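Local atomic coordinates of BSU-2 beta-lactamase (Bacillus subtilis, PDB entry 6W5E), a protein that probably hydrolyses the beta-lactam ring of antibiotics such as penicillins, as a class D serine beta-lactamase of a Gram-positive bacterium. Residues T217-T220 with D221-L224; I159-W163 with L164-L168. One frame throughout, in Å; residues are numbered along the deposited sequence.

Contact 1 (T217-T220 with D221-L224); sequences TRLT and DMGL
Arg218 and Leu224 hold the base of a chain reversal in which the end-to-end directions of 217-220 and 221-224 lie 151° apart. Arg218 N donates to Leu224 O at 2.9 Å, and Leu224 O also receives a CA-H...O contact from Thr217. Met222 N makes a weak bond to Arg218 O. The side chain of Arg218 leaves with CG anti to the backbone N (chi1 -173°), then bends at chi3, which turns the guanidinium side-on to Asp221. In this salt bridge Arg218 NE gives Asp221 OD1 a nearly straight bond of 3.0 Å, and Arg218 NH1 reaches the syn lone pair of Asp221 OD2 at 3.1 Å. The guanidinium and carboxylate planes are 46° apart, and NE meets OD1 on its syn side but out of the carboxylate plane. The loop is the beta hairpin connection between strands 209-217 and 225-233, and its tip holds an Asx turn. There Gly223 N donates to Asp221 OD1 from above the carboxylate plane, on the face opposite to Arg218 NE. Two donors thus grip OD1. Leu224 CB lies over one face of the guanidinium, toward its rim. Met222 bends at chi2 and chi3, which brings SD to 3.8 Å from Thr217 CG2 and 4.1 Å from Leu219 CD2. Thr217 OG1 is bonded to Gly248 N and to a malonate ion; Arg218 NH1 is bonded to a different malonate.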
loop_
_atom_site.group_PDB
_atom_site.type_symbol
_atom_site.label_atom_id
_atom_site.label_comp_id
_atom_site.label_asym_id
_atom_site.label_seq_id
_atom_site.Cartn_x
_atom_site.Cartn_y
_atom_site.Cartn_z
ATOM N N THR A 217 5.962 -0.076 7.576
ATOM C CA THR A 217 6.319 -0.201 8.984
ATOM C C THR A 217 6.978 1.093 9.429
ATOM O O THR A 217 7.770 1.679 8.689
ATOM C CB THR A 217 7.333 -1.336 9.215
ATOM O OG1 THR A 217 6.860 -2.556 8.638
ATOM C CG2 THR A 217 7.619 -1.546 10.705
ATOM N N ARG A 218 6.645 1.547 10.629
ATOM C CA ARG A 218 7.445 2.577 11.276
ATOM C C ARG A 218 8.676 1.878 11.836
ATOM O O ARG A 218 8.610 1.189 12.858
ATOM C CB ARG A 218 6.653 3.291 12.363
ATOM C CG ARG A 218 7.396 4.470 12.944
ATOM C CD ARG A 218 6.503 5.278 13.840
ATOM N NE ARG A 218 6.210 4.553 15.066
ATOM C CZ ARG A 218 5.063 4.650 15.727
ATOM N NH1 ARG A 218 4.880 3.957 16.837
ATOM N NH2 ARG A 218 4.104 5.445 15.276
ATOM N N LEU A 219 9.800 2.027 11.138
ATOM C CA LEU A 219 11.005 1.280 11.458
ATOM C C LEU A 219 11.718 1.809 12.689
ATOM O O LEU A 219 12.609 1.127 13.206
ATOM C CB LEU A 219 11.957 1.291 10.258
ATOM C CG LEU A 219 11.397 0.654 8.983
ATOM C CD1 LEU A 219 12.322 0.900 7.798
ATOM C CD2 LEU A 219 11.160 -0.838 9.184
ATOM N N THR A 220 11.351 2.999 13.169
ATOM C CA THR A 220 11.994 3.540 14.362
ATOM C C THR A 220 11.782 2.628 15.563
ATOM O O THR A 220 12.679 2.479 16.401
ATOM C CB THR A 220 11.470 4.949 14.645
ATOM O OG1 THR A 220 10.044 4.919 14.791
ATOM C CG2 THR A 220 11.836 5.897 13.503
ATOM N N ASP A 221 10.603 2.000 15.659
ATOM C CA ASP A 221 10.283 1.166 16.811
ATOM C C ASP A 221 9.408 -0.032 16.458
ATOM O O ASP A 221 8.935 -0.713 17.377
ATOM C CB ASP A 221 9.576 1.993 17.879
ATOM C CG ASP A 221 8.243 2.546 17.405
ATOM O OD1 ASP A 221 7.900 2.406 16.207
ATOM O OD2 ASP A 221 7.523 3.128 18.237
ATOM N N MET A 222 9.151 -0.290 15.174
ATOM C CA MET A 222 8.298 -1.394 14.733
ATOM C C MET A 222 6.895 -1.310 15.327
ATOM O O MET A 222 6.236 -2.328 15.543
ATOM C CB MET A 222 8.938 -2.764 14.999
ATOM C CG MET A 222 10.382 -2.876 14.549
ATOM S SD MET A 222 10.508 -2.796 12.758
ATOM C CE MET A 222 9.710 -4.326 12.291
ATOM N N GLY A 223 6.423 -0.097 15.591
ATOM C CA GLY A 223 5.200 0.101 16.339
ATOM C C GLY A 223 3.978 0.425 15.521
ATOM O O GLY A 223 2.890 0.574 16.090
ATOM N N LEU A 224 4.124 0.567 14.208
ATOM C CA LEU A 224 3.014 0.862 13.317
ATOM C C LEU A 224 3.234 0.046 12.057
ATOM O O LEU A 224 4.344 0.025 11.517
ATOM C CB LEU A 224 3.010 2.350 12.959
ATOM C CG LEU A 224 2.020 2.802 11.893
ATOM C CD1 LEU A 224 0.595 2.517 12.328
ATOM C CD2 LEU A 224 2.224 4.284 11.621
#

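Contact 2 (I159-W163 with L164-L168); sequences IDQFW and LQSSL
Leu164 packs on Trp163 and closes a turn with Gln161. Leu164 N donates to Gln161 O at 2.9 Å, the bond of a type I beta turn from Gln161 to Leu164. The side chain of Leu164 runs beside the indole and points the same way. Its CG sits over the face of the five-membered ring, 23° off the normal, as a CH-pi contact. Leu164 CD2 touches Trp163 CD1. Leu164 O is held by Gln161 NE2 at 3.0 Å, in the carbonyl plane and on a lone pair. Gln161 bends at chi2 (63°), which brings its NE2 to Leu164 O. Next, Gln165 NE2 donates to a water that also takes a weak bond from Gln161 NE2. This loop joins helices 138-147 and 172-184 and lies at the active site of the class D fold. Trp163 NE1 donates to the carboxylated lysine at position 79. That bond probably steadies the carbamate, the general base in class D enzymes. Ser166 turns its CB against Gln161 O at 3.4 Å, while Ser166 N donates to a second water. That water donates in turn to Phe162 O and Leu168 O, bridging the chain. Ser167 OG lies beside Phe162 CB and is bonded to Asp154 O and Gly157 N. Leu168 N donates to Phe162 O at 3.1 Å, giving this carbonyl a second donor besides the water. Leu168 CD2 meets the Phe162 ring at its edge, 3.6 Å from Phe162 CD1. One face of the same ring is covered by Trp163 CE3, and Phe78 adds an edge-to-face ring contact.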
loop_
_atom_site.group_PDB
_atom_site.type_symbol
_atom_site.label_atom_id
_atom_site.label_comp_id
_atom_site.label_asym_id
_atom_site.label_seq_id
_atom_site.Cartn_x
_atom_site.Cartn_y
_atom_site.Cartn_z
ATOM N N ILE A 159 10.011 17.102 1.479
ATOM C CA ILE A 159 9.673 16.417 0.234
ATOM C C ILE A 159 10.080 14.945 0.248
ATOM O O ILE A 159 9.432 14.117 -0.405
ATOM C CB ILE A 159 10.251 17.177 -0.979
ATOM C CG1 ILE A 159 9.768 16.561 -2.292
ATOM C CG2 ILE A 159 11.779 17.201 -0.925
ATOM C CD1 ILE A 159 8.264 16.519 -2.456
ATOM N N ASP A 160 11.148 14.588 0.969
ATOM C CA ASP A 160 11.591 13.197 1.034
ATOM C C ASP A 160 11.427 12.575 2.418
ATOM O O ASP A 160 12.016 11.524 2.698
ATOM C CB ASP A 160 13.013 13.017 0.494
ATOM C CG ASP A 160 14.021 13.911 1.170
ATOM O OD1 ASP A 160 13.741 14.441 2.263
ATOM O OD2 ASP A 160 15.106 14.091 0.580
ATOM N N GLN A 161 10.626 13.186 3.284
ATOM C CA GLN A 161 10.379 12.649 4.617
ATOM C C GLN A 161 8.900 12.529 4.968
ATOM O O GLN A 161 8.565 11.782 5.892
ATOM C CB GLN A 161 11.078 13.527 5.675
ATOM C CG GLN A 161 11.041 13.007 7.116
ATOM C CD GLN A 161 11.768 11.685 7.285
ATOM O OE1 GLN A 161 12.852 11.491 6.739
ATOM N NE2 GLN A 161 11.172 10.767 8.047
ATOM N N PHE A 162 8.004 13.203 4.244
ATOM C CA PHE A 162 6.666 13.465 4.780
ATOM C C PHE A 162 5.834 12.217 5.027
ATOM O O PHE A 162 4.902 12.278 5.833
ATOM C CB PHE A 162 5.888 14.446 3.898
ATOM C CG PHE A 162 5.607 13.944 2.498
ATOM C CD1 PHE A 162 4.543 13.093 2.245
ATOM C CD2 PHE A 162 6.395 14.349 1.429
ATOM C CE1 PHE A 162 4.286 12.643 0.964
ATOM C CE2 PHE A 162 6.135 13.907 0.140
ATOM C CZ PHE A 162 5.077 13.049 -0.090
ATOM N N TRP A 163 6.121 11.106 4.353
ATOM C CA TRP A 163 5.324 9.891 4.524
ATOM C C TRP A 163 5.895 8.948 5.573
ATOM O O TRP A 163 5.308 7.880 5.812
ATOM C CB TRP A 163 5.158 9.146 3.192
ATOM C CG TRP A 163 6.429 8.585 2.610
ATOM C CD1 TRP A 163 6.911 7.314 2.757
ATOM C CD2 TRP A 163 7.345 9.261 1.746
ATOM N NE1 TRP A 163 8.079 7.165 2.060
ATOM C CE2 TRP A 163 8.369 8.345 1.421
ATOM C CE3 TRP A 163 7.401 10.551 1.216
ATOM C CZ2 TRP A 163 9.441 8.683 0.594
ATOM C CZ3 TRP A 163 8.466 10.885 0.394
ATOM C CH2 TRP A 163 9.470 9.955 0.091
ATOM N N LEU A 164 7.009 9.321 6.198
ATOM C CA LEU A 164 7.755 8.458 7.111
ATOM C C LEU A 164 7.668 9.039 8.516
ATOM O O LEU A 164 8.480 9.893 8.892
ATOM C CB LEU A 164 9.208 8.355 6.663
ATOM C CG LEU A 164 9.403 7.776 5.261
ATOM C CD1 LEU A 164 10.790 8.124 4.752
ATOM C CD2 LEU A 164 9.194 6.279 5.289
ATOM N N GLN A 165 6.707 8.541 9.295
ATOM C CA GLN A 165 6.475 8.951 10.684
ATOM C C GLN A 165 6.584 10.466 10.845
ATOM O O GLN A 165 7.260 10.991 11.734
ATOM C CB GLN A 165 7.336 8.166 11.683
ATOM C CG GLN A 165 8.841 8.389 11.635
ATOM C CD GLN A 165 9.551 7.531 10.601
ATOM O OE1 GLN A 165 8.984 6.579 10.046
ATOM N NE2 GLN A 165 10.810 7.863 10.339
ATOM N N SER A 166 5.879 11.169 9.965
ATOM C CA SER A 166 6.048 12.608 9.821
ATOM C C SER A 166 4.688 13.283 9.681
ATOM O O SER A 166 3.744 12.945 10.400
ATOM C CB SER A 166 6.960 12.897 8.618
ATOM O OG SER A 166 7.250 14.277 8.435
ATOM N N SER A 167 4.572 14.227 8.751
ATOM C CA SER A 167 3.417 15.118 8.694
ATOM C C SER A 167 2.203 14.496 8.021
ATOM O O SER A 167 1.067 14.811 8.394
ATOM C CB SER A 167 3.805 16.422 7.992
ATOM O OG SER A 167 4.212 16.177 6.650
ATOM N N LEU A 168 2.406 13.642 7.026
ATOM C CA LEU A 168 1.278 13.110 6.270
ATOM C C LEU A 168 0.603 11.982 7.043
ATOM O O LEU A 168 1.273 11.094 7.579
ATOM C CB LEU A 168 1.764 12.585 4.922
ATOM C CG LEU A 168 0.714 11.952 4.007
ATOM C CD1 LEU A 168 -0.359 12.947 3.613
ATOM C CD2 LEU A 168 1.392 11.368 2.786
HETATM O O HOH W 1 12.887 7.938 8.274
HETATM O O HOH W 2 4.042 10.578 7.770
#

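Contact 1 and contact 2 come from loops far apart in sequence, yet their centres are about 14 Å apart and they touch. Arg218 CD packs on Gln165 CB at 3.7 Å, and Thr220 CG2 lies 3.9 Å from Gln165 NE2. The hairpin loop 217-224 thus meets the loop 159-168 through Gln165. Gln75 bridges them further: its OE1 accepts from Gln165 N, and its NE2 makes a weak bond to Thr217 O. Contact 2 is the one tied to the active-site lysine; contact 1 lies on the strand side and is joined to it by Gln165 and Gln75. Separate malonate ions, probably from the crystallisation liquor, lie about 3 Å (nearest atoms) from the side chains of Thr217 and Ser166.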